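Local coordinates for Cas13d (uncultured Ruminococcus sp, PDB 6IV9), which binds a CRISPR RNA as a Cas13d effector whose two HEPN domains dictate maturation of that RNA and cleavage of the target, at residues I72-K77 with V82-V87; G336-I341 with A476-D481. The protein carries 2 engineered substitutions. One frame throughout, in Å; residues are numbered along the deposited sequence.

Contact 1 (I72-K77 with V82-V87); sequences ITSFGK and VLEYEV. With nucleotides of chain B.
Ser74 and Glu84 meet on one face of an antiparallel beta hairpin, where Ser74 OG donates a hydrogen bond to Glu84 OE2 at 2.7 Å, the carboxylate oxygen accepting through its anti lone pair, away from the other oxygen. Glu84 reaches back along the strand because its chain folds at chi2 (-85°), which lays CG and the carboxylate beside the serine. Serine suits this buried place, since its small hydroxyl can donate to Glu84 and also accept from Asn104 ND2; Val82 CB packs 3.4 Å from the same Ser74 OG. Backbone bonds align the strands: Ser74 and Val82 form a hydrogen-bonded pair, Ser74 N to Val82 O and Val82 N to Ser74 O both 2.9 Å. Farther along, Ile72 N bonds to Tyr85 O, while Ile72 O accepts a bond from Glu84 N at 2.8 Å and a weak one from Tyr85 N. Two residues facing one make a classic beta bulge, and the extra residue probably helps to turn Glu84 toward Ser74. Branched Ile72 extends CD1 to Val87 CG2, 4.3 Å away, and on the other face Thr73 CG2 meets Leu83 CD2. Where the strand ends, the flat Phe75 ring lies against cytidine C30 of chain B, with Phe75 CE1 3.2 Å from C30 C2 and the base O2 over the ring centre. Asn104, Ser98 and Ser103 supply further bonds to the Glu84 carboxylate, holding it in place. Strand 60-65 flanks strand 69-75, strand 94-96 flanks strand 81-88, and strand 105-110 packs against Ile72, Glu84 and Val87.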
loop_
_atom_site.group_PDB
_atom_site.type_symbol
_atom_site.label_atom_id
_atom_site.label_comp_id
_atom_site.label_asym_id
_atom_site.label_seq_id
_atom_site.Cartn_x
_atom_site.Cartn_y
_atom_site.Cartn_z
ATOM N N ILE A 72 -13.795 -3.390 -30.065
ATOM C CA ILE A 72 -12.981 -2.188 -29.780
ATOM C C ILE A 72 -13.741 -1.316 -28.786
ATOM O O ILE A 72 -14.890 -1.036 -29.020
ATOM C CB ILE A 72 -12.713 -1.453 -31.098
ATOM C CG1 ILE A 72 -11.907 -2.340 -32.044
ATOM C CG2 ILE A 72 -12.052 -0.121 -30.848
ATOM C CD1 ILE A 72 -11.462 -1.671 -33.293
ATOM N N THR A 73 -13.083 -0.916 -27.709
ATOM C CA THR A 73 -13.747 -0.050 -26.720
ATOM C C THR A 73 -12.988 1.271 -26.616
ATOM O O THR A 73 -11.830 1.321 -26.951
ATOM C CB THR A 73 -13.827 -0.690 -25.330
ATOM O OG1 THR A 73 -12.509 -0.806 -24.813
ATOM C CG2 THR A 73 -14.527 -2.027 -25.311
ATOM N N SER A 74 -13.691 2.301 -26.193
ATOM C CA SER A 74 -13.101 3.638 -25.972
ATOM C C SER A 74 -13.293 4.006 -24.503
ATOM O O SER A 74 -14.005 3.329 -23.801
ATOM C CB SER A 74 -13.656 4.686 -26.893
ATOM O OG SER A 74 -14.989 4.996 -26.581
ATOM N N PHE A 75 -12.621 5.049 -24.065
ATOM C CA PHE A 75 -12.743 5.410 -22.644
ATOM C C PHE A 75 -14.014 6.202 -22.379
ATOM O O PHE A 75 -14.265 7.203 -23.000
ATOM C CB PHE A 75 -11.561 6.267 -22.204
ATOM C CG PHE A 75 -10.239 5.562 -22.256
ATOM C CD1 PHE A 75 -9.817 4.773 -21.209
ATOM C CD2 PHE A 75 -9.409 5.713 -23.344
ATOM C CE1 PHE A 75 -8.591 4.139 -21.257
ATOM C CE2 PHE A 75 -8.181 5.082 -23.388
ATOM C CZ PHE A 75 -7.782 4.291 -22.345
ATOM N N GLY A 76 -14.763 5.713 -21.412
ATOM C CA GLY A 76 -15.897 6.431 -20.829
ATOM C C GLY A 76 -15.407 7.166 -19.589
ATOM O O GLY A 76 -14.215 7.403 -19.476
ATOM N N LYS A 77 -16.309 7.531 -18.693
ATOM C CA LYS A 77 -15.902 8.205 -17.445
ATOM C C LYS A 77 -15.126 7.208 -16.588
ATOM O O LYS A 77 -15.537 6.074 -16.503
ATOM C CB LYS A 77 -17.121 8.720 -16.681
ATOM C CG LYS A 77 -16.822 9.807 -15.662
ATOM C CD LYS A 77 -17.900 10.037 -14.630
ATOM C CE LYS A 77 -17.449 10.942 -13.499
ATOM N NZ LYS A 77 -16.183 10.492 -12.881
ATOM N N VAL A 82 -16.653 2.109 -23.383
ATOM C CA VAL A 82 -17.735 2.366 -24.363
ATOM C C VAL A 82 -17.496 1.371 -25.495
ATOM O O VAL A 82 -16.466 1.466 -26.126
ATOM C CB VAL A 82 -17.679 3.808 -24.891
ATOM C CG1 VAL A 82 -18.628 4.018 -26.048
ATOM C CG2 VAL A 82 -17.928 4.821 -23.802
ATOM N N LEU A 83 -18.398 0.418 -25.684
ATOM C CA LEU A 83 -18.196 -0.519 -26.810
ATOM C C LEU A 83 -18.379 0.299 -28.084
ATOM O O LEU A 83 -19.408 0.933 -28.233
ATOM C CB LEU A 83 -19.211 -1.654 -26.726
ATOM C CG LEU A 83 -18.730 -2.877 -25.965
ATOM C CD1 LEU A 83 -19.888 -3.785 -25.607
ATOM C CD2 LEU A 83 -17.694 -3.611 -26.773
ATOM N N GLU A 84 -17.388 0.282 -28.954
ATOM C CA GLU A 84 -17.474 1.121 -30.160
ATOM C C GLU A 84 -17.750 0.272 -31.393
ATOM O O GLU A 84 -18.656 0.599 -32.136
ATOM C CB GLU A 84 -16.152 1.854 -30.359
ATOM C CG GLU A 84 -15.890 2.934 -29.329
ATOM C CD GLU A 84 -16.500 4.287 -29.641
ATOM O OE1 GLU A 84 -17.243 4.375 -30.592
ATOM O OE2 GLU A 84 -16.219 5.226 -28.928
ATOM N N TYR A 85 -16.940 -0.749 -31.620
ATOM C CA TYR A 85 -17.126 -1.530 -32.858
ATOM C C TYR A 85 -16.917 -3.016 -32.641
ATOM O O TYR A 85 -16.177 -3.407 -31.782
ATOM C CB TYR A 85 -16.087 -1.117 -33.895
ATOM C CG TYR A 85 -16.185 0.313 -34.335
ATOM C CD1 TYR A 85 -15.518 1.301 -33.652
ATOM C CD2 TYR A 85 -16.951 0.676 -35.421
ATOM C CE1 TYR A 85 -15.600 2.621 -34.030
ATOM C CE2 TYR A 85 -17.042 1.992 -35.820
ATOM C CZ TYR A 85 -16.375 2.968 -35.113
ATOM O OH TYR A 85 -16.450 4.271 -35.479
ATOM N N GLU A 86 -17.591 -3.792 -33.472
ATOM C CA GLU A 86 -17.367 -5.244 -33.543
ATOM C C GLU A 86 -16.757 -5.476 -34.923
ATOM O O GLU A 86 -17.301 -4.962 -35.869
ATOM C CB GLU A 86 -18.674 -6.000 -33.385
ATOM C CG GLU A 86 -18.508 -7.478 -33.591
ATOM C CD GLU A 86 -19.840 -8.180 -33.554
ATOM O OE1 GLU A 86 -20.681 -7.783 -32.757
ATOM O OE2 GLU A 86 -20.026 -9.089 -34.329
ATOM N N VAL A 87 -15.641 -6.181 -34.995
ATOM C CA VAL A 87 -14.940 -6.426 -36.282
ATOM C C VAL A 87 -14.853 -7.929 -36.520
ATOM O O VAL A 87 -14.591 -8.646 -35.582
ATOM C CB VAL A 87 -13.540 -5.790 -36.287
ATOM C CG1 VAL A 87 -12.782 -6.066 -37.565
ATOM C CG2 VAL A 87 -13.582 -4.311 -35.993
ATOM P P C B 30 -1.002 3.993 -17.958
ATOM O OP1 C B 30 0.202 4.779 -18.024
ATOM O OP2 C B 30 -1.651 3.674 -16.675
ATOM O "O5'" C B 30 -2.182 4.697 -18.756
ATOM C "C5'" C B 30 -1.937 5.324 -20.021
ATOM C "C4'" C B 30 -3.087 6.237 -20.359
ATOM O "O4'" C B 30 -4.317 5.485 -20.518
ATOM C "C3'" C B 30 -3.477 7.317 -19.375
ATOM O "O3'" C B 30 -2.541 8.378 -19.387
ATOM C "C2'" C B 30 -4.840 7.728 -19.943
ATOM O "O2'" C B 30 -4.729 8.604 -21.058
ATOM C "C1'" C B 30 -5.402 6.368 -20.352
ATOM N N1 C B 30 -6.333 5.798 -19.373
ATOM C C2 C B 30 -7.575 6.407 -19.301
ATOM O O2 C B 30 -7.809 7.359 -20.062
ATOM N N3 C B 30 -8.485 5.949 -18.413
ATOM C C4 C B 30 -8.215 4.871 -17.675
ATOM N N4 C B 30 -9.181 4.397 -16.907
ATOM C C5 C B 30 -6.959 4.195 -17.761
ATOM C C6 C B 30 -6.084 4.649 -18.675
ATOM P P A B 29 -0.739 -1.722 -15.830
ATOM O OP1 A B 29 -1.619 -1.431 -14.754
ATOM O OP2 A B 29 -0.814 -2.990 -16.596
ATOM O "O5'" A B 29 -0.906 -0.479 -16.813
ATOM C "C5'" A B 29 -0.049 -0.347 -17.951
ATOM C "C4'" A B 29 -0.852 0.248 -19.080
ATOM O "O4'" A B 29 -1.935 -0.668 -19.381
ATOM C "C3'" A B 29 -1.567 1.548 -18.747
ATOM O "O3'" A B 29 -0.667 2.662 -18.748
ATOM C "C2'" A B 29 -2.635 1.560 -19.839
ATOM O "O2'" A B 29 -2.086 1.944 -21.097
ATOM C "C1'" A B 29 -3.039 0.073 -19.859
ATOM N N9 A B 29 -4.140 -0.190 -18.984
ATOM C C8 A B 29 -4.128 -0.636 -17.684
ATOM N N7 A B 29 -5.301 -0.602 -17.115
ATOM C C5 A B 29 -6.135 -0.077 -18.089
ATOM C C6 A B 29 -7.492 0.258 -18.088
ATOM N N6 A B 29 -8.303 0.058 -17.051
ATOM N N1 A B 29 -8.013 0.784 -19.223
ATOM C C2 A B 29 -7.206 0.963 -20.268
ATOM N N3 A B 29 -5.908 0.711 -20.379
ATOM C C4 A B 29 -5.422 0.221 -19.226
#

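Contact 2 (G336-I341 with A476-D481). With nucleotides of chain B.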
loop_
_atom_site.group_PDB
_atom_site.type_symbol
_atom_site.label_atom_id
_atom_site.label_comp_id
_atom_site.label_asym_id
_atom_site.label_seq_id
_atom_site.Cartn_x
_atom_site.Cartn_y
_atom_site.Cartn_z
ATOM N N GLY A 336 -20.250 19.055 14.468
ATOM C CA GLY A 336 -18.817 18.727 14.439
ATOM C C GLY A 336 -18.078 19.461 13.338
ATOM O O GLY A 336 -16.872 19.538 13.416
ATOM N N ASN A 337 -18.786 19.892 12.306
ATOM C CA ASN A 337 -18.180 20.559 11.132
ATOM C C ASN A 337 -18.759 21.961 10.943
ATOM O O ASN A 337 -18.678 22.470 9.850
ATOM C CB ASN A 337 -18.353 19.685 9.893
ATOM C CG ASN A 337 -17.546 18.416 10.003
ATOM O OD1 ASN A 337 -16.392 18.400 9.658
ATOM N ND2 ASN A 337 -18.141 17.369 10.512
ATOM N N LYS A 338 -19.263 22.553 12.020
ATOM C CA LYS A 338 -19.985 23.852 11.974
ATOM C C LYS A 338 -19.109 24.994 11.467
ATOM O O LYS A 338 -19.633 25.864 10.841
ATOM C CB LYS A 338 -20.583 24.192 13.339
ATOM C CG LYS A 338 -19.576 24.374 14.458
ATOM C CD LYS A 338 -20.167 24.313 15.831
ATOM C CE LYS A 338 -20.946 25.558 16.166
ATOM N NZ LYS A 338 -21.418 25.527 17.560
ATOM N N VAL A 339 -17.836 25.009 11.798
ATOM C CA VAL A 339 -17.051 26.174 11.330
ATOM C C VAL A 339 -16.995 26.213 9.804
ATOM O O VAL A 339 -17.342 27.216 9.238
ATOM C CB VAL A 339 -15.635 26.084 11.904
ATOM C CG1 VAL A 339 -14.746 27.138 11.301
ATOM C CG2 VAL A 339 -15.622 26.134 13.413
ATOM N N ASN A 340 -16.574 25.128 9.169
ATOM C CA ASN A 340 -16.502 25.130 7.693
ATOM C C ASN A 340 -17.899 25.251 7.093
ATOM O O ASN A 340 -18.051 25.968 6.132
ATOM C CB ASN A 340 -15.735 23.925 7.159
ATOM C CG ASN A 340 -14.262 24.014 7.473
ATOM O OD1 ASN A 340 -13.839 24.892 8.192
ATOM N ND2 ASN A 340 -13.485 23.104 6.928
ATOM N N ILE A 341 -18.872 24.552 7.657
ATOM C CA ILE A 341 -20.236 24.590 7.066
ATOM C C ILE A 341 -20.784 26.022 7.114
ATOM O O ILE A 341 -21.297 26.466 6.110
ATOM C CB ILE A 341 -21.161 23.569 7.743
ATOM C CG1 ILE A 341 -20.803 22.144 7.316
ATOM C CG2 ILE A 341 -22.607 23.894 7.434
ATOM C CD1 ILE A 341 -21.382 21.077 8.182
ATOM N N ALA A 476 -20.788 29.696 18.153
ATOM C CA ALA A 476 -22.060 30.176 17.575
ATOM C C ALA A 476 -23.098 29.062 17.480
ATOM O O ALA A 476 -22.725 27.915 17.343
ATOM C CB ALA A 476 -21.807 30.786 16.230
ATOM N N ASP A 477 -24.371 29.425 17.592
ATOM C CA ASP A 477 -25.466 28.435 17.490
ATOM C C ASP A 477 -25.522 27.916 16.057
ATOM O O ASP A 477 -25.364 28.710 15.138
ATOM C CB ASP A 477 -26.818 29.079 17.794
ATOM C CG ASP A 477 -27.384 28.738 19.160
ATOM O OD1 ASP A 477 -26.608 28.318 20.039
ATOM O OD2 ASP A 477 -28.606 28.885 19.324
ATOM N N MET A 478 -25.715 26.618 15.884
ATOM C CA MET A 478 -25.894 26.105 14.507
ATOM C C MET A 478 -27.280 25.463 14.467
ATOM O O MET A 478 -27.433 24.345 14.971
ATOM C CB MET A 478 -24.817 25.082 14.145
ATOM C CG MET A 478 -23.944 25.572 13.032
ATOM S SD MET A 478 -24.490 25.001 11.428
ATOM C CE MET A 478 -23.720 26.228 10.385
ATOM N N ASP A 479 -28.252 26.198 13.943
ATOM C CA ASP A 479 -29.637 25.678 13.921
ATOM C C ASP A 479 -29.886 24.895 12.634
ATOM O O ASP A 479 -30.566 25.410 11.752
ATOM C CB ASP A 479 -30.658 26.781 14.202
ATOM C CG ASP A 479 -32.014 26.245 14.634
ATOM O OD1 ASP A 479 -32.049 25.382 15.538
ATOM O OD2 ASP A 479 -33.021 26.693 14.059
ATOM N N PHE A 480 -29.287 23.718 12.528
ATOM C CA PHE A 480 -29.549 22.826 11.375
ATOM C C PHE A 480 -29.866 21.451 11.953
ATOM O O PHE A 480 -29.252 21.064 12.919
ATOM C CB PHE A 480 -28.414 22.875 10.354
ATOM C CG PHE A 480 -28.458 24.063 9.432
ATOM C CD1 PHE A 480 -29.338 24.102 8.371
ATOM C CD2 PHE A 480 -27.629 25.148 9.632
ATOM C CE1 PHE A 480 -29.394 25.199 7.534
ATOM C CE2 PHE A 480 -27.680 26.241 8.788
ATOM C CZ PHE A 480 -28.558 26.265 7.739
ATOM N N ASP A 481 -30.879 20.803 11.413
ATOM C CA ASP A 481 -31.270 19.466 11.896
ATOM C C ASP A 481 -30.249 18.456 11.381
ATOM O O ASP A 481 -30.029 18.421 10.191
ATOM C CB ASP A 481 -32.655 19.114 11.356
ATOM C CG ASP A 481 -33.356 18.005 12.111
ATOM O OD1 ASP A 481 -32.730 17.374 12.961
ATOM O OD2 ASP A 481 -34.536 17.788 11.833
ATOM P P U B 43 -9.920 13.933 6.629
ATOM O OP1 U B 43 -10.208 12.890 5.576
ATOM O OP2 U B 43 -9.478 15.263 6.214
ATOM O "O5'" U B 43 -11.281 14.017 7.442
ATOM C "C5'" U B 43 -11.387 14.815 8.629
ATOM C "C4'" U B 43 -12.844 15.062 8.950
ATOM O "O4'" U B 43 -13.388 13.782 9.327
ATOM C "C3'" U B 43 -13.112 15.965 10.167
ATOM O "O3'" U B 43 -13.173 17.290 9.664
ATOM C "C2'" U B 43 -14.455 15.419 10.677
ATOM O "O2'" U B 43 -15.429 15.866 9.761
ATOM C "C1'" U B 43 -14.281 13.913 10.435
ATOM N N1 U B 43 -13.726 13.184 11.584
ATOM C C2 U B 43 -14.512 13.042 12.702
ATOM O O2 U B 43 -15.653 13.447 12.763
ATOM N N3 U B 43 -13.914 12.398 13.748
ATOM C C4 U B 43 -12.643 11.888 13.795
ATOM O O4 U B 43 -12.260 11.323 14.817
ATOM C C5 U B 43 -11.888 12.070 12.602
ATOM C C6 U B 43 -12.437 12.698 11.562
ATOM P P A B 44 -12.140 18.440 10.119
ATOM O OP1 A B 44 -12.353 19.568 9.193
ATOM O OP2 A B 44 -10.766 17.838 10.139
ATOM O "O5'" A B 44 -12.519 18.650 11.660
ATOM C "C5'" A B 44 -13.692 19.475 11.988
ATOM C "C4'" A B 44 -13.643 19.945 13.421
ATOM O "O4'" A B 44 -13.751 18.822 14.338
ATOM C "C3'" A B 44 -12.324 20.640 13.775
ATOM O "O3'" A B 44 -12.541 21.697 14.719
ATOM C "C2'" A B 44 -11.518 19.507 14.373
ATOM O "O2'" A B 44 -10.542 19.921 15.291
ATOM C "C1'" A B 44 -12.585 18.761 15.142
ATOM N N9 A B 44 -12.262 17.357 15.336
ATOM C C8 A B 44 -11.752 16.435 14.445
ATOM N N7 A B 44 -11.633 15.230 14.944
ATOM C C5 A B 44 -12.105 15.364 16.243
ATOM C C6 A B 44 -12.261 14.446 17.283
ATOM N N6 A B 44 -11.919 13.163 17.180
ATOM N N1 A B 44 -12.765 14.898 18.456
ATOM C C2 A B 44 -13.115 16.187 18.550
ATOM N N3 A B 44 -13.028 17.148 17.633
ATOM C C4 A B 44 -12.505 16.665 16.492
#
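This is a helix-to-loop contact: the first turn of helix 338-347 meets the chain just after helix 467-475, and it is carried by Lys338 and Ile341 of the helix and by Ala476 O and Met478 of the loop. Lys338 CG takes the position between the backbone N and the carbonyl carbon (chi1 62°), and a bend at chi3 carries the ammonium to Ala476, where NZ donates to the backbone O at 2.7 Å, nearly in line with the C=O bond (165°). A long, flexible lysine suits this place, for its tip spans the gap to the carbonyl while its aliphatic stem packs: Lys338 CB lies 3.6 Å from Met478 CG. The pliable thioether of Met478, bent at chi2, crosses the Ile341 side chain at about a right angle, its CE 3.9 Å from Ile341 CG2. Just before the helix, at the N-cap position, Asn337 serves the RNA: its OD1 accepts a hydrogen bond from the ribose O2' of U43 of chain B at 2.7 Å, and its ND2 gives a weak bond to the same O2'. A second bond from ND2, to Phe333 O, steadies the amide. Lys338 NZ also bonds Gly474 O and forms a salt bridge with Glu335, so two carbonyls and a carboxylate surround the ammonium. Such acceptors would probably favour its charged form, and the contact thus ties a loop to a helix start whose Asn337 bonds a 2'-hydroxyl, a group that DNA lacks, consistent with RNA binding.

In the fold
Contact 1 closes before contact 2 opens along the chain, and the two share no helix, strand or sheet. Their centres lie 47 Å apart and their nearest atoms about 24 Å, so neither touches the other. Contact 1 (72-77 with 82-87) is local, joining adjacent strands in the four-stranded antiparallel sheet near the start of the modelled chain. Contact 2 (336-341 with 476-481) bridges 134 intervening residues, mostly helical, within the helical part of the protein. What they have in common is the RNA, chain B: contact 1 lies beside A29 and C30, contact 2 beside U43 and A44. Sheet and helices thus hold separate parts of one RNA strand.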